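Local structure of fatty acid CoA ligase (Marinactinospora thermotolerans, 6SQ8) at residues V346-V351 with G379-F384; L392-Q397 with V407-V412; G436-A441 with V469-E474. The protein belongs to the ANL superfamily of AMP-binding enzymes, pairs a large AMP-binding part with a smaller C-terminal domain, and holds adenosine monophosphate in this structure. All blocks are in the same frame, centred on the assembly; numbering follows the deposited sequence.

Interaction 1 (V346-V351 with G379-F384). With AMP (adenosine monophosphate), chain G.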
loop_
_atom_site.group_PDB
_atom_site.type_symbol
_atom_site.label_atom_id
_atom_site.label_comp_id
_atom_site.label_asym_id
_atom_site.label_seq_id
_atom_site.Cartn_x
_atom_site.Cartn_y
_atom_site.Cartn_z
ATOM N N VAL A 346 9.967 -10.928 -20.938
ATOM C CA VAL A 346 9.041 -10.967 -19.817
ATOM C C VAL A 346 9.429 -12.124 -18.897
ATOM O O VAL A 346 9.657 -13.239 -19.363
ATOM C CB VAL A 346 7.576 -11.072 -20.277
ATOM C CG1 VAL A 346 6.591 -11.121 -19.105
ATOM C CG2 VAL A 346 7.232 -9.923 -21.219
ATOM N N GLY A 347 9.496 -11.821 -17.596
ATOM C CA GLY A 347 9.828 -12.779 -16.546
ATOM C C GLY A 347 9.493 -12.230 -15.164
ATOM O O GLY A 347 8.865 -11.166 -15.058
ATOM N N GLU A 348 9.915 -12.962 -14.120
ATOM C CA GLU A 348 9.648 -12.618 -12.734
ATOM C C GLU A 348 10.529 -11.445 -12.307
ATOM O O GLU A 348 11.723 -11.429 -12.576
ATOM C CB GLU A 348 9.948 -13.775 -11.789
ATOM C CG GLU A 348 9.055 -14.973 -11.969
ATOM C CD GLU A 348 9.398 -16.110 -11.022
ATOM O OE1 GLU A 348 9.395 -15.861 -9.799
ATOM O OE2 GLU A 348 9.690 -17.217 -11.512
ATOM N N VAL A 349 9.909 -10.483 -11.613
ATOM C CA VAL A 349 10.571 -9.303 -11.101
ATOM C C VAL A 349 11.199 -9.663 -9.750
ATOM O O VAL A 349 10.506 -10.102 -8.828
ATOM C CB VAL A 349 9.572 -8.138 -10.988
ATOM C CG1 VAL A 349 10.199 -6.899 -10.374
ATOM C CG2 VAL A 349 8.934 -7.815 -12.341
ATOM N N TRP A 350 12.525 -9.530 -9.670
ATOM C CA TRP A 350 13.286 -9.726 -8.443
ATOM C C TRP A 350 13.943 -8.405 -8.063
ATOM O O TRP A 350 14.372 -7.642 -8.934
ATOM C CB TRP A 350 14.351 -10.814 -8.595
ATOM C CG TRP A 350 13.809 -12.198 -8.720
ATOM C CD1 TRP A 350 13.160 -12.711 -9.798
ATOM C CD2 TRP A 350 13.893 -13.264 -7.761
ATOM N NE1 TRP A 350 12.832 -14.021 -9.573
ATOM C CE2 TRP A 350 13.262 -14.387 -8.330
ATOM C CE3 TRP A 350 14.437 -13.387 -6.480
ATOM C CZ2 TRP A 350 13.148 -15.607 -7.670
ATOM C CZ3 TRP A 350 14.343 -14.599 -5.826
ATOM C CH2 TRP A 350 13.713 -15.695 -6.420
ATOM N N VAL A 351 14.043 -8.181 -6.752
ATOM C CA VAL A 351 14.413 -6.910 -6.203
ATOM C C VAL A 351 15.467 -7.128 -5.107
ATOM O O VAL A 351 15.373 -8.066 -4.338
ATOM C CB VAL A 351 13.148 -6.196 -5.688
ATOM C CG1 VAL A 351 13.443 -5.164 -4.613
ATOM C CG2 VAL A 351 12.364 -5.573 -6.828
ATOM N N GLY A 379 6.785 -11.571 -6.804
ATOM C CA GLY A 379 5.539 -12.259 -7.160
ATOM C C GLY A 379 4.882 -11.672 -8.404
ATOM O O GLY A 379 3.839 -12.142 -8.835
ATOM N N ASP A 380 5.504 -10.616 -8.958
ATOM C CA ASP A 380 5.057 -9.960 -10.150
ATOM C C ASP A 380 5.915 -10.426 -11.320
ATOM O O ASP A 380 7.053 -10.877 -11.139
ATOM C CB ASP A 380 5.155 -8.445 -10.031
ATOM C CG ASP A 380 4.174 -7.879 -9.033
ATOM O OD1 ASP A 380 2.977 -8.314 -9.087
ATOM O OD2 ASP A 380 4.612 -7.021 -8.183
ATOM N N VAL A 381 5.328 -10.265 -12.505
ATOM C CA VAL A 381 5.919 -10.586 -13.771
ATOM C C VAL A 381 5.880 -9.315 -14.631
ATOM O O VAL A 381 4.916 -8.558 -14.595
ATOM C CB VAL A 381 5.147 -11.764 -14.393
ATOM C CG1 VAL A 381 5.278 -11.830 -15.894
ATOM C CG2 VAL A 381 5.571 -13.077 -13.775
ATOM N N GLY A 382 6.947 -9.073 -15.395
ATOM C CA GLY A 382 7.029 -7.846 -16.182
ATOM C C GLY A 382 8.289 -7.748 -17.025
ATOM O O GLY A 382 8.975 -8.737 -17.260
ATOM N N THR A 383 8.562 -6.533 -17.502
ATOM C CA THR A 383 9.667 -6.282 -18.379
ATOM C C THR A 383 9.992 -4.782 -18.419
ATOM O O THR A 383 9.142 -3.940 -18.111
ATOM C CB THR A 383 9.356 -6.792 -19.791
ATOM O OG1 THR A 383 10.575 -6.772 -20.529
ATOM C CG2 THR A 383 8.332 -5.955 -20.524
ATOM N N PHE A 384 11.221 -4.480 -18.846
ATOM C CA PHE A 384 11.709 -3.129 -19.021
ATOM C C PHE A 384 11.600 -2.728 -20.495
ATOM O O PHE A 384 11.775 -3.566 -21.389
ATOM C CB PHE A 384 13.166 -3.007 -18.572
ATOM C CG PHE A 384 13.372 -2.989 -17.077
ATOM C CD1 PHE A 384 13.345 -1.793 -16.373
ATOM C CD2 PHE A 384 13.604 -4.168 -16.374
ATOM C CE1 PHE A 384 13.524 -1.784 -14.998
ATOM C CE2 PHE A 384 13.778 -4.148 -15.000
ATOM C CZ PHE A 384 13.728 -2.961 -14.311
HETATM P P AMP G . 0.841 -7.059 -1.529
HETATM O O1P AMP G . 1.822 -6.224 -0.758
HETATM O O2P AMP G . 1.290 -8.505 -1.780
HETATM O O3P AMP G . -0.549 -6.922 -0.948
HETATM O "O5'" AMP G . 0.780 -6.299 -2.982
HETATM C "C5'" AMP G . 1.799 -6.313 -4.002
HETATM C "C4'" AMP G . 1.217 -6.413 -5.409
HETATM O "O4'" AMP G . 0.304 -5.369 -5.711
HETATM C "C3'" AMP G . 2.280 -6.278 -6.462
HETATM O "O3'" AMP G . 2.703 -7.585 -6.727
HETATM C "C2'" AMP G . 1.639 -5.597 -7.670
HETATM O "O2'" AMP G . 1.147 -6.448 -8.731
HETATM C "C1'" AMP G . 0.476 -4.850 -7.040
HETATM N N9 AMP G . 0.792 -3.397 -7.038
HETATM C C8 AMP G . 1.134 -2.618 -5.985
HETATM N N7 AMP G . 1.350 -1.338 -6.390
HETATM C C5 AMP G . 1.151 -1.300 -7.727
HETATM C C6 AMP G . 1.218 -0.275 -8.797
HETATM N N6 AMP G . 1.529 0.997 -8.523
HETATM N N1 AMP G . 0.935 -0.666 -10.054
HETATM C C2 AMP G . 0.610 -1.956 -10.346
HETATM N N3 AMP G . 0.534 -2.952 -9.434
HETATM C C4 AMP G . 0.785 -2.671 -8.140
HETATM O O HOH W 1 8.228 -13.077 -9.034
#

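Interaction 2 (L392-Q397 with V407-V412). With AMP (adenosine monophosphate), chain G.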
loop_
_atom_site.group_PDB
_atom_site.type_symbol
_atom_site.label_atom_id
_atom_site.label_comp_id
_atom_site.label_asym_id
_atom_site.label_seq_id
_atom_site.Cartn_x
_atom_site.Cartn_y
_atom_site.Cartn_z
ATOM N N LEU A 392 4.641 -3.951 -15.608
ATOM C CA LEU A 392 4.138 -5.176 -15.038
ATOM C C LEU A 392 3.043 -5.739 -15.945
ATOM O O LEU A 392 2.069 -5.051 -16.203
ATOM C CB LEU A 392 3.559 -4.903 -13.650
ATOM C CG LEU A 392 4.556 -4.357 -12.620
ATOM C CD1 LEU A 392 3.892 -4.175 -11.261
ATOM C CD2 LEU A 392 5.802 -5.231 -12.494
ATOM N N THR A 393 3.184 -7.016 -16.339
ATOM C CA THR A 393 2.207 -7.694 -17.155
ATOM C C THR A 393 1.247 -8.541 -16.314
ATOM O O THR A 393 0.155 -8.851 -16.799
ATOM C CB THR A 393 2.891 -8.561 -18.215
ATOM O OG1 THR A 393 3.581 -9.631 -17.556
ATOM C CG2 THR A 393 3.798 -7.739 -19.106
ATOM N N ASP A 394 1.638 -8.913 -15.092
ATOM C CA ASP A 394 0.781 -9.765 -14.264
ATOM C C ASP A 394 1.400 -10.062 -12.891
ATOM O O ASP A 394 2.597 -10.118 -12.712
ATOM C CB ASP A 394 0.525 -11.126 -14.926
ATOM C CG ASP A 394 -0.925 -11.402 -15.291
ATOM O OD1 ASP A 394 -1.818 -10.866 -14.606
ATOM O OD2 ASP A 394 -1.144 -12.159 -16.250
ATOM N N ARG A 395 0.520 -10.306 -11.930
ATOM C CA ARG A 395 0.793 -11.150 -10.764
ATOM C C ARG A 395 1.042 -12.578 -11.287
ATOM O O ARG A 395 0.352 -13.035 -12.179
ATOM C CB ARG A 395 -0.442 -11.025 -9.860
ATOM C CG ARG A 395 -0.232 -11.104 -8.359
ATOM C CD ARG A 395 0.991 -10.421 -7.778
ATOM N NE ARG A 395 1.292 -11.049 -6.496
ATOM C CZ ARG A 395 2.168 -10.588 -5.608
ATOM N NH1 ARG A 395 2.931 -9.556 -5.915
ATOM N NH2 ARG A 395 2.281 -11.156 -4.419
ATOM N N LEU A 396 2.030 -13.269 -10.733
ATOM C CA LEU A 396 2.448 -14.607 -11.207
ATOM C C LEU A 396 1.279 -15.614 -11.153
ATOM O O LEU A 396 1.140 -16.453 -12.022
ATOM C CB LEU A 396 3.616 -15.056 -10.323
ATOM C CG LEU A 396 4.416 -16.277 -10.781
ATOM C CD1 LEU A 396 4.808 -16.180 -12.242
ATOM C CD2 LEU A 396 5.678 -16.451 -9.936
ATOM N N GLN A 397 0.436 -15.518 -10.124
ATOM C CA GLN A 397 -0.727 -16.393 -9.956
ATOM C C GLN A 397 -1.841 -16.099 -10.994
ATOM O O GLN A 397 -2.762 -16.894 -11.133
ATOM C CB GLN A 397 -1.257 -16.269 -8.520
ATOM N N VAL A 407 -0.625 -15.861 -21.610
ATOM C CA VAL A 407 -1.519 -14.741 -21.802
ATOM C C VAL A 407 -1.519 -13.927 -20.509
ATOM O O VAL A 407 -1.953 -14.403 -19.462
ATOM C CB VAL A 407 -2.933 -15.232 -22.169
ATOM C CG1 VAL A 407 -3.999 -14.165 -21.960
ATOM C CG2 VAL A 407 -2.980 -15.746 -23.600
ATOM N N TYR A 408 -1.019 -12.696 -20.577
ATOM C CA TYR A 408 -0.925 -11.869 -19.378
ATOM C C TYR A 408 -2.237 -11.113 -19.235
ATOM O O TYR A 408 -2.620 -10.357 -20.119
ATOM C CB TYR A 408 0.293 -10.959 -19.446
ATOM C CG TYR A 408 1.584 -11.732 -19.564
ATOM C CD1 TYR A 408 2.038 -12.525 -18.525
ATOM C CD2 TYR A 408 2.307 -11.739 -20.751
ATOM C CE1 TYR A 408 3.197 -13.279 -18.645
ATOM C CE2 TYR A 408 3.470 -12.475 -20.883
ATOM C CZ TYR A 408 3.920 -13.247 -19.826
ATOM O OH TYR A 408 5.068 -13.960 -19.973
ATOM N N SER A 409 -2.944 -11.373 -18.139
ATOM C CA SER A 409 -4.288 -10.852 -17.974
ATOM C C SER A 409 -4.310 -9.313 -18.001
ATOM O O SER A 409 -5.287 -8.751 -18.450
ATOM C CB SER A 409 -4.932 -11.384 -16.736
ATOM O OG SER A 409 -4.066 -11.224 -15.633
ATOM N N ARG A 410 -3.249 -8.644 -17.532
ATOM C CA ARG A 410 -3.268 -7.177 -17.469
ATOM C C ARG A 410 -3.200 -6.587 -18.885
ATOM O O ARG A 410 -3.815 -5.568 -19.143
ATOM C CB ARG A 410 -2.175 -6.620 -16.550
ATOM C CG ARG A 410 -2.503 -6.791 -15.075
ATOM C CD ARG A 410 -1.700 -5.920 -14.128
ATOM N NE ARG A 410 -1.421 -6.631 -12.875
ATOM C CZ ARG A 410 -0.503 -6.263 -11.994
ATOM N NH1 ARG A 410 0.144 -5.125 -12.170
ATOM N NH2 ARG A 410 -0.233 -7.011 -10.945
ATOM N N ARG A 411 -2.490 -7.244 -19.804
ATOM C CA ARG A 411 -2.424 -6.792 -21.187
ATOM C C ARG A 411 -3.835 -6.825 -21.790
ATOM O O ARG A 411 -4.201 -5.917 -22.527
ATOM C CB ARG A 411 -1.448 -7.618 -22.043
ATOM C CG ARG A 411 0.027 -7.423 -21.711
ATOM C CD ARG A 411 1.053 -7.219 -22.830
ATOM N NE ARG A 411 0.829 -7.913 -24.099
ATOM C CZ ARG A 411 1.401 -9.062 -24.481
ATOM N NH1 ARG A 411 2.298 -9.668 -23.715
ATOM N NH2 ARG A 411 1.102 -9.584 -25.661
ATOM N N VAL A 412 -4.641 -7.851 -21.459
ATOM C CA VAL A 412 -5.987 -7.994 -21.999
ATOM C C VAL A 412 -6.910 -6.916 -21.408
ATOM O O VAL A 412 -7.759 -6.356 -22.120
ATOM C CB VAL A 412 -6.543 -9.414 -21.767
ATOM C CG1 VAL A 412 -7.954 -9.591 -22.340
ATOM C CG2 VAL A 412 -5.621 -10.453 -22.367
HETATM P P AMP G . 0.841 -7.059 -1.529
HETATM O O1P AMP G . 1.822 -6.224 -0.758
HETATM O O2P AMP G . 1.290 -8.505 -1.780
HETATM O O3P AMP G . -0.549 -6.922 -0.948
HETATM O "O5'" AMP G . 0.780 -6.299 -2.982
HETATM C "C5'" AMP G . 1.799 -6.313 -4.002
HETATM C "C4'" AMP G . 1.217 -6.413 -5.409
HETATM O "O4'" AMP G . 0.304 -5.369 -5.711
HETATM C "C3'" AMP G . 2.280 -6.278 -6.462
HETATM O "O3'" AMP G . 2.703 -7.585 -6.727
HETATM C "C2'" AMP G . 1.639 -5.597 -7.670
HETATM O "O2'" AMP G . 1.147 -6.448 -8.731
HETATM C "C1'" AMP G . 0.476 -4.850 -7.040
HETATM N N9 AMP G . 0.792 -3.397 -7.038
HETATM C C8 AMP G . 1.134 -2.618 -5.985
HETATM N N7 AMP G . 1.350 -1.338 -6.390
HETATM C C5 AMP G . 1.151 -1.300 -7.727
HETATM C C6 AMP G . 1.218 -0.275 -8.797
HETATM N N6 AMP G . 1.529 0.997 -8.523
HETATM N N1 AMP G . 0.935 -0.666 -10.054
HETATM C C2 AMP G . 0.610 -1.956 -10.346
HETATM N N3 AMP G . 0.534 -2.952 -9.434
HETATM C C4 AMP G . 0.785 -2.671 -8.140
#

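Interaction 3 (G436-A441 with V469-E474)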
loop_
_atom_site.group_PDB
_atom_site.type_symbol
_atom_site.label_atom_id
_atom_site.label_comp_id
_atom_site.label_asym_id
_atom_site.label_seq_id
_atom_site.Cartn_x
_atom_site.Cartn_y
_atom_site.Cartn_z
ATOM N N GLY A 436 -6.731 -25.220 -23.361
ATOM C CA GLY A 436 -5.760 -25.171 -22.231
ATOM C C GLY A 436 -6.375 -24.543 -20.974
ATOM O O GLY A 436 -6.601 -25.200 -19.944
ATOM N N GLU A 437 -6.647 -23.239 -21.079
ATOM C CA GLU A 437 -7.506 -22.467 -20.189
ATOM C C GLU A 437 -8.374 -21.564 -21.066
ATOM O O GLU A 437 -7.976 -21.165 -22.152
ATOM C CB GLU A 437 -6.694 -21.621 -19.203
ATOM C CG GLU A 437 -6.277 -22.374 -17.953
ATOM C CD GLU A 437 -5.508 -21.491 -16.966
ATOM O OE1 GLU A 437 -4.323 -21.115 -17.250
ATOM O OE2 GLU A 437 -6.105 -21.147 -15.917
ATOM N N ALA A 438 -9.559 -21.227 -20.566
ATOM C CA ALA A 438 -10.475 -20.349 -21.264
ATOM C C ALA A 438 -10.397 -18.955 -20.640
ATOM O O ALA A 438 -10.567 -18.812 -19.439
ATOM C CB ALA A 438 -11.871 -20.898 -21.205
ATOM N N VAL A 439 -10.163 -17.951 -21.490
ATOM C CA VAL A 439 -10.016 -16.577 -21.069
ATOM C C VAL A 439 -11.403 -15.977 -20.822
ATOM O O VAL A 439 -12.277 -16.059 -21.673
ATOM C CB VAL A 439 -9.235 -15.787 -22.135
ATOM C CG1 VAL A 439 -8.985 -14.352 -21.698
ATOM C CG2 VAL A 439 -7.926 -16.484 -22.499
ATOM N N CYS A 440 -11.593 -15.390 -19.641
ATOM C CA CYS A 440 -12.873 -14.804 -19.249
ATOM C C CYS A 440 -12.657 -13.367 -18.786
ATOM O O CYS A 440 -11.647 -13.073 -18.200
ATOM C CB CYS A 440 -13.515 -15.599 -18.116
ATOM S SG CYS A 440 -13.808 -17.324 -18.577
ATOM N N ALA A 441 -13.617 -12.485 -19.047
ATOM C CA ALA A 441 -13.473 -11.097 -18.708
ATOM C C ALA A 441 -14.747 -10.609 -18.035
ATOM O O ALA A 441 -15.825 -10.695 -18.597
ATOM C CB ALA A 441 -13.180 -10.290 -19.943
ATOM N N VAL A 469 -8.187 -13.431 -26.764
ATOM C CA VAL A 469 -9.583 -13.043 -26.848
ATOM C C VAL A 469 -10.376 -13.786 -25.782
ATOM O O VAL A 469 -10.329 -15.013 -25.695
ATOM C CB VAL A 469 -10.188 -13.261 -28.249
ATOM C CG1 VAL A 469 -11.654 -12.866 -28.268
ATOM C CG2 VAL A 469 -9.433 -12.495 -29.332
ATOM N N PRO A 470 -11.133 -13.055 -24.935
ATOM C CA PRO A 470 -12.010 -13.686 -23.959
ATOM C C PRO A 470 -13.193 -14.386 -24.638
ATOM O O PRO A 470 -13.879 -13.765 -25.424
ATOM C CB PRO A 470 -12.534 -12.566 -23.050
ATOM C CG PRO A 470 -11.948 -11.280 -23.590
ATOM C CD PRO A 470 -11.166 -11.594 -24.851
ATOM N N ARG A 471 -13.415 -15.657 -24.286
ATOM C CA ARG A 471 -14.566 -16.411 -24.736
ATOM C C ARG A 471 -15.833 -15.863 -24.077
ATOM O O ARG A 471 -16.816 -15.639 -24.737
ATOM C CB ARG A 471 -14.387 -17.907 -24.429
ATOM C CG ARG A 471 -15.583 -18.771 -24.805
ATOM C CD ARG A 471 -15.164 -20.176 -25.192
ATOM N NE ARG A 471 -15.500 -21.154 -24.180
ATOM C CZ ARG A 471 -15.011 -22.377 -24.153
ATOM N NH1 ARG A 471 -13.796 -22.620 -24.630
ATOM N NH2 ARG A 471 -15.748 -23.355 -23.662
ATOM N N ARG A 472 -15.788 -15.678 -22.761
ATOM C CA ARG A 472 -16.929 -15.195 -21.979
ATOM C C ARG A 472 -16.636 -13.752 -21.533
ATOM O O ARG A 472 -15.534 -13.446 -21.085
ATOM C CB ARG A 472 -17.211 -16.108 -20.781
ATOM C CG ARG A 472 -17.462 -17.573 -21.144
ATOM C CD ARG A 472 -18.589 -18.289 -20.413
ATOM N NE ARG A 472 -19.648 -17.385 -19.949
ATOM C CZ ARG A 472 -20.027 -17.226 -18.676
ATOM N NH1 ARG A 472 -19.868 -18.225 -17.818
ATOM N NH2 ARG A 472 -20.554 -16.071 -18.279
ATOM N N VAL A 473 -17.632 -12.881 -21.707
ATOM C CA VAL A 473 -17.603 -11.512 -21.260
ATOM C C VAL A 473 -18.852 -11.260 -20.411
ATOM O O VAL A 473 -19.948 -11.388 -20.911
ATOM C CB VAL A 473 -17.536 -10.538 -22.451
ATOM C CG1 VAL A 473 -17.643 -9.083 -22.003
ATOM C CG2 VAL A 473 -16.267 -10.736 -23.259
ATOM N N GLU A 474 -18.660 -10.898 -19.142
ATOM C CA GLU A 474 -19.736 -10.638 -18.197
ATOM C C GLU A 474 -19.675 -9.174 -17.759
ATOM O O GLU A 474 -18.629 -8.723 -17.306
ATOM C CB GLU A 474 -19.531 -11.533 -16.982
ATOM C CG GLU A 474 -20.197 -12.873 -17.147
ATOM C CD GLU A 474 -21.646 -12.739 -16.722
ATOM O OE1 GLU A 474 -21.892 -12.158 -15.621
ATOM O OE2 GLU A 474 -22.524 -13.165 -17.503
#

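Interaction 1 (V346-V351 with G379-F384)
Gly347 and Gly382 form an antiparallel hydrogen-bonded pair although the strands that carry them, 347-351 and 380-384, run at 94° to each other. The chains pair over only a few residues. Gly347 N donates to Gly382 O at 3.1 Å, and Gly382 N returns the bond to Gly347 O at 2.9 Å. Both backbones are stretched out almost completely, a shape that glycine takes easily. A third bond, Val349 N to Asp380 O at 2.9 Å, is practically straight. Between these bonds lies the non-hydrogen-bonded pair of Glu348 and Val381, whose side chains lie on the same face of the sheet.

The pairing belongs to the small beta region of the AMP-binding part, where strand 380-384 runs between strands 347-352 and 390-395. Beta-branched residues suit such extended chain and fill the sides of the crossing. Val346 CG1, set anti to the backbone N (chi1 180°), crosses the Val381 side chain at about a right angle, 3.5 Å from its CG1. The other branch, Val346 CG2, rests 4.0 Å from Thr383 CB, while Thr383 OG1 turns to Ala345 O. Val349 points its CG2 to Gly382 N, 3.9 Å away, on the side where glycine offers only backbone.

The carboxylate of Asp380, a residue of the AMP pocket in this structure, meets the ribose. AMP O2' donates to Asp380 OD1 at 2.6 Å, and Tyr297 OH bonds to OD2. Gly379, with a positive phi of 99°, makes the corner just before it. A water accepts from Gly379 N, 3.1 Å away, and donates to both Glu348 OE1 and Asp380 O, bringing the glutamate's polar end into the contact.

Interaction 2 (L392-Q397 with V407-V412)
Arg410 lies across Thr393 and Asp394, and these three residues bury the most surface here. Its CB sits 3.2 Å from Thr393 O, which also receives a weak bond from Arg410 N. The long aliphatic chain then runs on past the strand, one guanidinium face over Asp394 CA, with Leu392 alongside and pointing the same way. This reach brings NH2 to AMP O2' at 2.7 Å, in the guanidinium plane and with 156° at the hydrogen.

Thr393 turns its hydroxyl between the backbone N and carbonyl carbon (chi1 67°), which places OG1 over one face of the Tyr408 ring, 3.4 Å above its plane and offset toward the rim. The same hydroxyl makes a weak hydrogen bond to Val381 O; two successive residues, Thr393 and Asp394, stand opposite the single Val381, which makes a classic beta bulge.

Asp394 meets the start of helix 409-418, where Tyr408 holds the N-cap position. Ser409 N donates to Asp394 OD2 at 2.7 Å, approaching 41° out of the carboxylate plane. Ser409 and Val412 pack on Val427 of the C-terminal domain, so the contact joins that domain to the strand beside the nucleotide.

An acidic group suits a helix N-terminus, whose dipole, together with Arg410 NE 4.6 Å from Asp394 OD1, would probably favour the charged carboxylate.

Interaction 3 (G436-A441 with V469-E474)
Backbone bonds join the two segments: Arg471 N donates to Val439 O at 2.9 Å. Ala441 then uses both of its polar backbone atoms, its N bonding to Arg472 O at 3.0 Å and its O receiving Glu474 N at 2.9 Å. The strand axes differ by only 16°. The parallel strands 438-445 and 472-475, with helix 453-463 between them in sequence, make a beta-alpha-beta unit of the C-terminal domain, in which 438-445 is the middle strand of three.

Apolar packing gathers round Pro470, which has no N-H to give and lies with its ring against Ala441. The small Ala441 CB lies 3.9 Å from Pro470 CB, and Val439 brings CG1 to 3.8 Å from Pro470 CA. Val469 points away from Val439 and packs on helix 453-463. On the other side, Cys440 SG lies 4.2 Å from Arg472 CB.

The charged groups lie toward solvent. Arg471, bent at chi3 (107°), lays one guanidinium face over Ala438 CB and makes a weak, long ion pair with Asp432. Arg472 NH2 and Glu474 OE2 form a salt bridge of 3.6 Å, two positions apart along the same strand.

How the interactions relate
Interactions 1 and 2 touch, their centres 11 Å apart, because strands 380-384 and 390-395 are consecutive in the chain and neighbours in the sheet. Val381 N and Asp394 O are 2.7 Å apart, a probable hydrogen bond, and Val346 CG1 packs on Tyr408 OH at 3.3 Å. Both reach the AMP pocket, where Asp380 of one and Arg410 of the other bind O2' of the same ribose. Interaction 3 lies further out in the C-terminal domain: its centre is 14 Å from that of interaction 2 and 24 Å from that of interaction 1, and it touches neither. Strand 422-432 lies between, packing against Ser409 and Val412 as well as Val439 and Ala441.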